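Local coordinates for transcriptional regulator (Streptococcus dysgalactiae, PDB 4YV9), which serves as a quorum-sensing receptor for SHP peptide pheromones and, carrying a helix-turn-helix region, probably regulates transcription by binding DNA, at residues L76-V80 with L95-Y99; A111-S115 with N150-F154; G141-I146 with N180-V184. All coordinates share one frame; numbering follows the deposited sequence.

The three contacts lie in the helical part of the chain, whose C-terminal family belongs to the TPR clan. Interaction 1 joins helices 72-85 and 89-98, and it closes along the chain before the other two open. Interaction 2 packs the end of helix 103-113 against the end of helix 142-151; interaction 3 sets the start of that same helix 142-151 beside helix 179-197, so their segments alternate in sequence. The centre of interaction 2 lies about 14 Å from that of interaction 1 and about 17 Å from that of interaction 3. Val-80 touches Ile-112, and Leu-77 touches Tyr-142 and Ile-146. Residues of all three also meet the bound peptide, which links this helical scaffold to ligand recognition.

Interaction 1: L76-V80 with L95-Y99; sequences LLSRV and LLEDY
Leu-76 reaches across to the ring of Tyr-99, and its atoms can be followed outward one by one. CB is already close to the phenol, 3.9 Å from Tyr-99 OH. CG stands behind and sets the fork; because it lies anti to the backbone N (chi1 176°), the two methyls are carried toward helix 89-98. CD1 does most of the touching. It sits over one face of the ring, 3.5 Å from Tyr-99 CZ and displaced toward the rim, and this is a CH-pi contact by its geometry: Leu-76 CD1 is 3.7 Å from the ring centroid and 20° off the normal. CD2 grazes the same ring, 4.1 Å from Tyr-99 CE2. The two side chains run past each other in opposite directions.

The second half of the contact is the fork of Leu-95. Its CD1 covers one face of the Arg-79 guanidinium, 3.3 Å from Arg-79 NH1, while its CD2 meets Val-80 CG2 at 3.6 Å. The arginine chain, bent at chi3 (71°), lays its flat head over Leu-95 CD1 and turns an edge toward Asp-98. There Arg-79 NH1 and Asp-98 OD2 are 4.2 Å apart, too far for a salt bridge, so any attraction is probably long-range. Arg-79 NH2 has a weak hydrogen bond to Tyr-83 OH.

The evidence thus points to apolar packing with the Arg-79/Asp-98 pair at its edge, burying 285 Å² in all. The successive helices 72-85 and 89-98 run in roughly opposite directions here, an antiparallel helical hairpin consistent with the TPR-like family of the C-terminal region. Helix 103-113 closes in beside them through Glu-105 on Leu-76. Leu-77 instead faces helix 142-151 and, like Val-80, packs on the bound peptide.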
loop_
_atom_site.group_PDB
_atom_site.type_symbol
_atom_site.label_atom_id
_atom_site.label_comp_id
_atom_site.label_asym_id
_atom_site.label_seq_id
_atom_site.Cartn_x
_atom_site.Cartn_y
_atom_site.Cartn_z
ATOM N N LEU B 76 18.654 -6.837 1.109
ATOM C CA LEU B 76 19.522 -6.330 0.053
ATOM C C LEU B 76 19.164 -4.892 -0.294
ATOM O O LEU B 76 20.029 -4.011 -0.310
ATOM C CB LEU B 76 19.436 -7.207 -1.189
ATOM C CG LEU B 76 20.226 -6.731 -2.413
ATOM C CD1 LEU B 76 21.697 -6.538 -2.071
ATOM C CD2 LEU B 76 20.065 -7.728 -3.526
ATOM N N LEU B 77 17.882 -4.657 -0.555
ATOM C CA LEU B 77 17.405 -3.326 -0.913
ATOM C C LEU B 77 17.699 -2.278 0.154
ATOM O O LEU B 77 18.037 -1.143 -0.171
ATOM C CB LEU B 77 15.910 -3.352 -1.183
ATOM C CG LEU B 77 15.523 -4.156 -2.415
ATOM C CD1 LEU B 77 14.020 -4.112 -2.654
ATOM C CD2 LEU B 77 16.258 -3.592 -3.577
ATOM N N SER B 78 17.551 -2.659 1.420
ATOM C CA SER B 78 17.756 -1.736 2.523
ATOM C C SER B 78 19.218 -1.299 2.618
ATOM O O SER B 78 19.496 -0.120 2.805
ATOM C CB SER B 78 17.297 -2.371 3.836
ATOM O OG SER B 78 17.952 -3.606 4.045
ATOM N N ARG B 79 20.141 -2.248 2.484
ATOM C CA ARG B 79 21.569 -1.947 2.447
ATOM C C ARG B 79 21.910 -0.995 1.292
ATOM O O ARG B 79 22.480 0.077 1.510
ATOM C CB ARG B 79 22.393 -3.235 2.317
ATOM C CG ARG B 79 22.295 -4.189 3.511
ATOM C CD ARG B 79 23.302 -5.341 3.402
ATOM N NE ARG B 79 24.678 -4.877 3.602
ATOM C CZ ARG B 79 25.769 -5.629 3.446
ATOM N NH1 ARG B 79 25.659 -6.903 3.081
ATOM N NH2 ARG B 79 26.974 -5.105 3.648
ATOM N N VAL B 80 21.546 -1.398 0.072
ATOM C CA VAL B 80 21.781 -0.613 -1.142
ATOM C C VAL B 80 21.234 0.804 -0.994
ATOM O O VAL B 80 21.849 1.781 -1.432
ATOM C CB VAL B 80 21.127 -1.286 -2.383
ATOM C CG1 VAL B 80 21.340 -0.442 -3.629
ATOM C CG2 VAL B 80 21.680 -2.684 -2.590
ATOM N N LEU B 95 29.660 -4.954 -1.298
ATOM C CA LEU B 95 28.294 -5.472 -1.271
ATOM C C LEU B 95 28.126 -6.304 -2.531
ATOM O O LEU B 95 27.536 -7.379 -2.517
ATOM C CB LEU B 95 27.260 -4.347 -1.215
ATOM C CG LEU B 95 25.787 -4.778 -1.183
ATOM C CD1 LEU B 95 25.516 -5.593 0.067
ATOM C CD2 LEU B 95 24.858 -3.581 -1.241
ATOM N N LEU B 96 28.683 -5.785 -3.618
ATOM C CA LEU B 96 28.702 -6.453 -4.907
ATOM C C LEU B 96 29.540 -7.743 -4.900
ATOM O O LEU B 96 29.196 -8.705 -5.584
ATOM C CB LEU B 96 29.223 -5.478 -5.973
ATOM C CG LEU B 96 29.281 -5.966 -7.412
ATOM C CD1 LEU B 96 27.898 -6.401 -7.890
ATOM C CD2 LEU B 96 29.856 -4.879 -8.314
ATOM N N GLU B 97 30.642 -7.774 -4.158
ATOM C CA GLU B 97 31.403 -9.022 -4.060
ATOM C C GLU B 97 30.637 -10.018 -3.198
ATOM O O GLU B 97 30.650 -11.222 -3.456
ATOM C CB GLU B 97 32.820 -8.803 -3.492
ATOM C CG GLU B 97 33.638 -10.104 -3.454
ATOM C CD GLU B 97 35.082 -9.936 -2.976
ATOM O OE1 GLU B 97 35.498 -8.802 -2.643
ATOM O OE2 GLU B 97 35.803 -10.957 -2.932
ATOM N N ASP B 98 29.957 -9.502 -2.179
ATOM C CA ASP B 98 29.145 -10.332 -1.297
ATOM C C ASP B 98 28.024 -11.066 -2.041
ATOM O O ASP B 98 27.585 -12.131 -1.608
ATOM C CB ASP B 98 28.549 -9.481 -0.173
ATOM C CG ASP B 98 29.490 -9.332 1.001
ATOM O OD1 ASP B 98 30.327 -10.237 1.198
ATOM O OD2 ASP B 98 29.393 -8.317 1.725
ATOM N N TYR B 99 27.568 -10.502 -3.157
ATOM C CA TYR B 99 26.425 -11.074 -3.869
ATOM C C TYR B 99 26.779 -11.665 -5.224
ATOM O O TYR B 99 25.899 -11.864 -6.053
ATOM C CB TYR B 99 25.332 -10.018 -4.055
ATOM C CG TYR B 99 24.495 -9.801 -2.814
ATOM C CD1 TYR B 99 24.924 -8.946 -1.819
ATOM C CD2 TYR B 99 23.276 -10.454 -2.642
ATOM C CE1 TYR B 99 24.179 -8.740 -0.681
ATOM C CE2 TYR B 99 22.510 -10.252 -1.497
ATOM C CZ TYR B 99 22.974 -9.390 -0.521
ATOM O OH TYR B 99 22.260 -9.160 0.629
#

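Interaction 2: A111-S115 with N150-F154; sequences AILSS and NCSRF
Arg-153 and Phe-154 present two flat groups to the end of helix 103-113, each turned differently. The guanidinium points an edge at a carbonyl: Arg-153 NH2 is 2.7 Å from Ala-111 O, but the N-H...O angle of 125° makes this bond weak. Over one face lies Ser-115 OG, 3.0 Å from Arg-153 NH2 at an angle too poor for a hydrogen bond; on the opposite side Phe-154 CE2 stands 3.8 Å above the Arg-153 guanidinium plane, toward the rim.

The phenyl ring, in turn, meets Ser-114 with its edge: Ser-114 OG lies near the ring plane, 3.0 Å from Phe-154 CZ. With chi1 at 69° that hydroxyl is turned back onto its own segment and donates to Ala-111 O; the 2.5 Å between Ser-114 OG and Ala-111 O is unusually short and should be read with caution. Ala-111 O thus appears to be approached by two donors, Ser-114 OG and, weakly, Arg-153 NH2.

Ala-111 CA is 5.5 Å from Cys-151 CA, and the small side chain is consistent with this close approach. Its methyl CB rests 3.4 Å from Asn-150 O and also touches Cys-151 SG and Phe-154 CE2. Ile-112 crosses Asn-150 obliquely, CG1 near CB; the Asn-150 amide ND2 hydrogen-bonds to the backbone of the bound peptide. Ile-112 and Ser-115 also pack on the peptide, so this contact adjoins the peptide site of the TPR-like C-terminal region.

It joins the end region of helix 103-113 to the last residues of helix 142-151 and the 3-10 turn 152-154 that follows. Helix 124-136 adjoins through Leu-130 on Cys-151 and Val-127 on Phe-154.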
loop_
_atom_site.group_PDB
_atom_site.type_symbol
_atom_site.label_atom_id
_atom_site.label_comp_id
_atom_site.label_asym_id
_atom_site.label_seq_id
_atom_site.Cartn_x
_atom_site.Cartn_y
_atom_site.Cartn_z
ATOM N N ALA B 111 23.959 -2.185 -11.701
ATOM C CA ALA B 111 23.126 -1.160 -12.333
ATOM C C ALA B 111 22.997 0.056 -11.426
ATOM O O ALA B 111 23.113 1.194 -11.872
ATOM C CB ALA B 111 21.739 -1.715 -12.666
ATOM N N ILE B 112 22.747 -0.197 -10.149
ATOM C CA ILE B 112 22.566 0.885 -9.186
ATOM C C ILE B 112 23.877 1.601 -8.954
ATOM O O ILE B 112 23.939 2.832 -8.955
ATOM C CB ILE B 112 22.026 0.366 -7.837
ATOM C CG1 ILE B 112 20.584 -0.088 -7.992
ATOM C CG2 ILE B 112 22.131 1.444 -6.760
ATOM C CD1 ILE B 112 20.160 -1.090 -6.942
ATOM N N LEU B 113 24.927 0.813 -8.757
ATOM C CA LEU B 113 26.262 1.347 -8.511
ATOM C C LEU B 113 26.768 2.211 -9.663
ATOM O O LEU B 113 27.548 3.141 -9.443
ATOM C CB LEU B 113 27.244 0.202 -8.246
ATOM C CG LEU B 113 28.734 0.529 -8.164
ATOM C CD1 LEU B 113 28.994 1.513 -7.053
ATOM C CD2 LEU B 113 29.526 -0.742 -7.954
ATOM N N SER B 114 26.336 1.907 -10.887
ATOM C CA SER B 114 26.754 2.683 -12.058
ATOM C C SER B 114 26.250 4.124 -12.000
ATOM O O SER B 114 26.791 5.000 -12.677
ATOM C CB SER B 114 26.261 2.035 -13.351
ATOM O OG SER B 114 24.852 2.133 -13.445
ATOM N N SER B 115 25.210 4.364 -11.202
ATOM C CA SER B 115 24.639 5.705 -11.073
ATOM C C SER B 115 25.452 6.620 -10.169
ATOM O O SER B 115 25.153 7.805 -10.067
ATOM C CB SER B 115 23.198 5.637 -10.556
ATOM O OG SER B 115 22.266 5.616 -11.627
ATOM N N ASN B 150 15.197 -1.089 -11.502
ATOM C CA ASN B 150 16.554 -0.646 -11.221
ATOM C C ASN B 150 17.567 -0.977 -12.323
ATOM O O ASN B 150 18.661 -0.433 -12.331
ATOM C CB ASN B 150 17.006 -1.214 -9.877
ATOM C CG ASN B 150 16.372 -0.480 -8.706
ATOM O OD1 ASN B 150 16.373 0.747 -8.659
ATOM N ND2 ASN B 150 15.829 -1.219 -7.769
ATOM N N CYS B 151 17.195 -1.834 -13.269
ATOM C CA CYS B 151 18.100 -2.181 -14.367
ATOM C C CYS B 151 17.708 -1.533 -15.694
ATOM O O CYS B 151 18.374 -1.751 -16.706
ATOM C CB CYS B 151 18.162 -3.702 -14.543
ATOM S SG CYS B 151 18.945 -4.529 -13.141
ATOM N N SER B 152 16.641 -0.735 -15.683
ATOM C CA SER B 152 16.045 -0.202 -16.915
ATOM C C SER B 152 17.017 0.600 -17.773
ATOM O O SER B 152 16.910 0.623 -19.003
ATOM C CB SER B 152 14.828 0.669 -16.581
ATOM O OG SER B 152 13.734 -0.146 -16.158
ATOM N N ARG B 153 17.969 1.267 -17.138
ATOM C CA ARG B 153 18.905 2.088 -17.908
ATOM C C ARG B 153 19.816 1.257 -18.805
ATOM O O ARG B 153 20.488 1.795 -19.686
ATOM C CB ARG B 153 19.748 2.953 -16.978
ATOM C CG ARG B 153 19.200 4.360 -16.776
ATOM C CD ARG B 153 20.073 5.080 -15.787
ATOM N NE ARG B 153 20.327 4.174 -14.675
ATOM C CZ ARG B 153 21.513 3.979 -14.112
ATOM N NH1 ARG B 153 22.590 4.641 -14.551
ATOM N NH2 ARG B 153 21.613 3.109 -13.108
ATOM N N PHE B 154 19.850 -0.053 -18.585
ATOM C CA PHE B 154 20.745 -0.897 -19.360
ATOM C C PHE B 154 20.008 -1.864 -20.279
ATOM O O PHE B 154 20.631 -2.715 -20.905
ATOM C CB PHE B 154 21.675 -1.645 -18.415
ATOM C CG PHE B 154 22.545 -0.729 -17.603
ATOM C CD1 PHE B 154 23.727 -0.230 -18.134
ATOM C CD2 PHE B 154 22.163 -0.335 -16.329
ATOM C CE1 PHE B 154 24.527 0.628 -17.399
ATOM C CE2 PHE B 154 22.954 0.520 -15.586
ATOM C CZ PHE B 154 24.142 1.003 -16.121
#

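Interaction 3: G141-I146 with N180-V184; sequences GYYEII and NKTLV
Ile-145 and Leu-183 lead the apolar part of this contact, between helix segments that run nearly parallel, their axes 10.5 Å apart at closest approach and inclined by 17°. Ile-145 uses both branches: CG2 lies 3.9 Å from Leu-183 CB, and CD1, carried on the CG1 arm beside the backbone N, crosses Val-184 at about a right angle, 3.8 Å from Val-184 CG2. Leu-183 CD1 reaches obliquely to the Tyr-142 ring, 3.6 Å from Tyr-142 CE1, and more loosely to Ile-146 CD1. The same ring has Ile-146 CG1 over the centre of one face.

Polar groups gather at the start of helix 142-151. The Asn-180 amide lies almost coplanar with the Tyr-142 ring, the planes 18° apart, and brings OD1 to the ring edge, 3.9 Å from Tyr-142 CD1. Its ND2 stands 3.6 Å from Tyr-142 N. Both nitrogens are donors, and both hydrogen-bond to Glu-61 OE2 of the second subunit.

Capping is a third element. Gly-141 occupies the N-cap, and its N donates to Glu-144 OE1 at 2.9 Å and 157°; this is the side-chain-to-backbone half of a capping box, since glycine has no side chain to return the bond. Glu-144 OE2 also forms a salt bridge to Lys-16 of the second subunit.

Chemically, then, the interface divides. An apolar seam packs the helices side by side, and Ile-146 and Leu-183 each also pack on apolar side-chain atoms of the bound peptide. The buried N-H groups at one end are satisfied by a partner subunit's carboxylate, which links the starts of both helices to the second subunit, consistent with a role in the dimer contact.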
loop_
_atom_site.group_PDB
_atom_site.type_symbol
_atom_site.label_atom_id
_atom_site.label_comp_id
_atom_site.label_asym_id
_atom_site.label_seq_id
_atom_site.Cartn_x
_atom_site.Cartn_y
_atom_site.Cartn_z
ATOM N N GLY B 141 6.086 -10.208 -9.544
ATOM C CA GLY B 141 5.933 -9.864 -8.145
ATOM C C GLY B 141 6.851 -8.701 -7.850
ATOM O O GLY B 141 7.461 -8.147 -8.759
ATOM N N TYR B 142 6.932 -8.326 -6.578
ATOM C CA TYR B 142 7.835 -7.262 -6.136
ATOM C C TYR B 142 9.264 -7.440 -6.680
ATOM O O TYR B 142 9.877 -6.487 -7.175
ATOM C CB TYR B 142 7.841 -7.233 -4.608
ATOM C CG TYR B 142 8.594 -6.095 -3.983
ATOM C CD1 TYR B 142 8.059 -4.818 -3.960
ATOM C CD2 TYR B 142 9.830 -6.307 -3.370
ATOM C CE1 TYR B 142 8.758 -3.752 -3.368
ATOM C CE2 TYR B 142 10.522 -5.266 -2.773
ATOM C CZ TYR B 142 9.982 -3.990 -2.773
ATOM O OH TYR B 142 10.668 -2.954 -2.176
ATOM N N TYR B 143 9.776 -8.665 -6.592
ATOM C CA TYR B 143 11.126 -9.011 -7.079
ATOM C C TYR B 143 11.363 -8.595 -8.529
ATOM O O TYR B 143 12.314 -7.859 -8.837
ATOM C CB TYR B 143 11.345 -10.524 -6.933
ATOM C CG TYR B 143 12.737 -11.070 -7.235
ATOM C CD1 TYR B 143 13.833 -10.680 -6.477
ATOM C CD2 TYR B 143 12.929 -12.042 -8.219
ATOM C CE1 TYR B 143 15.080 -11.220 -6.699
ATOM C CE2 TYR B 143 14.182 -12.589 -8.451
ATOM C CZ TYR B 143 15.253 -12.164 -7.687
ATOM O OH TYR B 143 16.512 -12.687 -7.886
ATOM N N GLU B 144 10.497 -9.064 -9.421
ATOM C CA GLU B 144 10.677 -8.803 -10.844
ATOM C C GLU B 144 10.498 -7.327 -11.154
ATOM O O GLU B 144 11.219 -6.773 -11.988
ATOM C CB GLU B 144 9.702 -9.650 -11.679
ATOM C CG GLU B 144 10.027 -11.139 -11.702
ATOM C CD GLU B 144 9.589 -11.886 -10.431
ATOM O OE1 GLU B 144 8.655 -11.431 -9.734
ATOM O OE2 GLU B 144 10.198 -12.930 -10.126
ATOM N N ILE B 145 9.551 -6.687 -10.473
ATOM C CA ILE B 145 9.276 -5.271 -10.678
ATOM C C ILE B 145 10.474 -4.420 -10.240
ATOM O O ILE B 145 10.883 -3.496 -10.944
ATOM C CB ILE B 145 7.996 -4.824 -9.898
ATOM C CG1 ILE B 145 6.754 -5.555 -10.418
ATOM C CG2 ILE B 145 7.791 -3.312 -10.007
ATOM C CD1 ILE B 145 5.565 -5.447 -9.446
ATOM N N ILE B 146 11.042 -4.734 -9.083
ATOM C CA ILE B 146 12.190 -3.969 -8.580
ATOM C C ILE B 146 13.444 -4.213 -9.440
ATOM O O ILE B 146 14.228 -3.292 -9.714
ATOM C CB ILE B 146 12.473 -4.319 -7.112
ATOM C CG1 ILE B 146 11.307 -3.862 -6.225
ATOM C CG2 ILE B 146 13.804 -3.693 -6.633
ATOM C CD1 ILE B 146 11.097 -2.378 -6.207
ATOM N N ASN B 180 2.268 -3.382 -5.186
ATOM C CA ASN B 180 2.801 -3.693 -6.513
ATOM C C ASN B 180 2.138 -2.885 -7.629
ATOM O O ASN B 180 2.772 -2.582 -8.630
ATOM C CB ASN B 180 2.680 -5.179 -6.832
ATOM C CG ASN B 180 3.625 -6.015 -6.008
ATOM O OD1 ASN B 180 4.469 -5.473 -5.287
ATOM N ND2 ASN B 180 3.479 -7.339 -6.083
ATOM N N LYS B 181 0.867 -2.550 -7.458
ATOM C CA LYS B 181 0.149 -1.784 -8.474
ATOM C C LYS B 181 0.715 -0.368 -8.574
ATOM O O LYS B 181 0.904 0.185 -9.667
ATOM C CB LYS B 181 -1.349 -1.753 -8.146
ATOM C CG LYS B 181 -2.179 -1.031 -9.183
ATOM C CD LYS B 181 -3.644 -0.999 -8.799
ATOM C CE LYS B 181 -4.480 -0.333 -9.890
ATOM N NZ LYS B 181 -5.956 -0.448 -9.621
ATOM N N THR B 182 0.996 0.224 -7.425
ATOM C CA THR B 182 1.574 1.560 -7.418
ATOM C C THR B 182 2.959 1.546 -8.085
ATOM O O THR B 182 3.269 2.415 -8.920
ATOM C CB THR B 182 1.624 2.103 -5.976
ATOM O OG1 THR B 182 0.279 2.331 -5.536
ATOM C CG2 THR B 182 2.367 3.416 -5.906
ATOM N N LEU B 183 3.767 0.543 -7.770
ATOM C CA LEU B 183 5.068 0.402 -8.425
ATOM C C LEU B 183 4.915 0.219 -9.936
ATOM O O LEU B 183 5.596 0.893 -10.713
ATOM C CB LEU B 183 5.870 -0.767 -7.834
ATOM C CG LEU B 183 6.474 -0.535 -6.446
ATOM C CD1 LEU B 183 6.936 -1.829 -5.806
ATOM C CD2 LEU B 183 7.633 0.432 -6.547
ATOM N N VAL B 184 4.048 -0.701 -10.355
ATOM C CA VAL B 184 3.814 -0.908 -11.788
ATOM C C VAL B 184 3.381 0.394 -12.485
ATOM O O VAL B 184 3.781 0.677 -13.626
ATOM C CB VAL B 184 2.750 -1.998 -12.039
ATOM C CG1 VAL B 184 2.310 -1.979 -13.499
ATOM C CG2 VAL B 184 3.298 -3.376 -11.663
#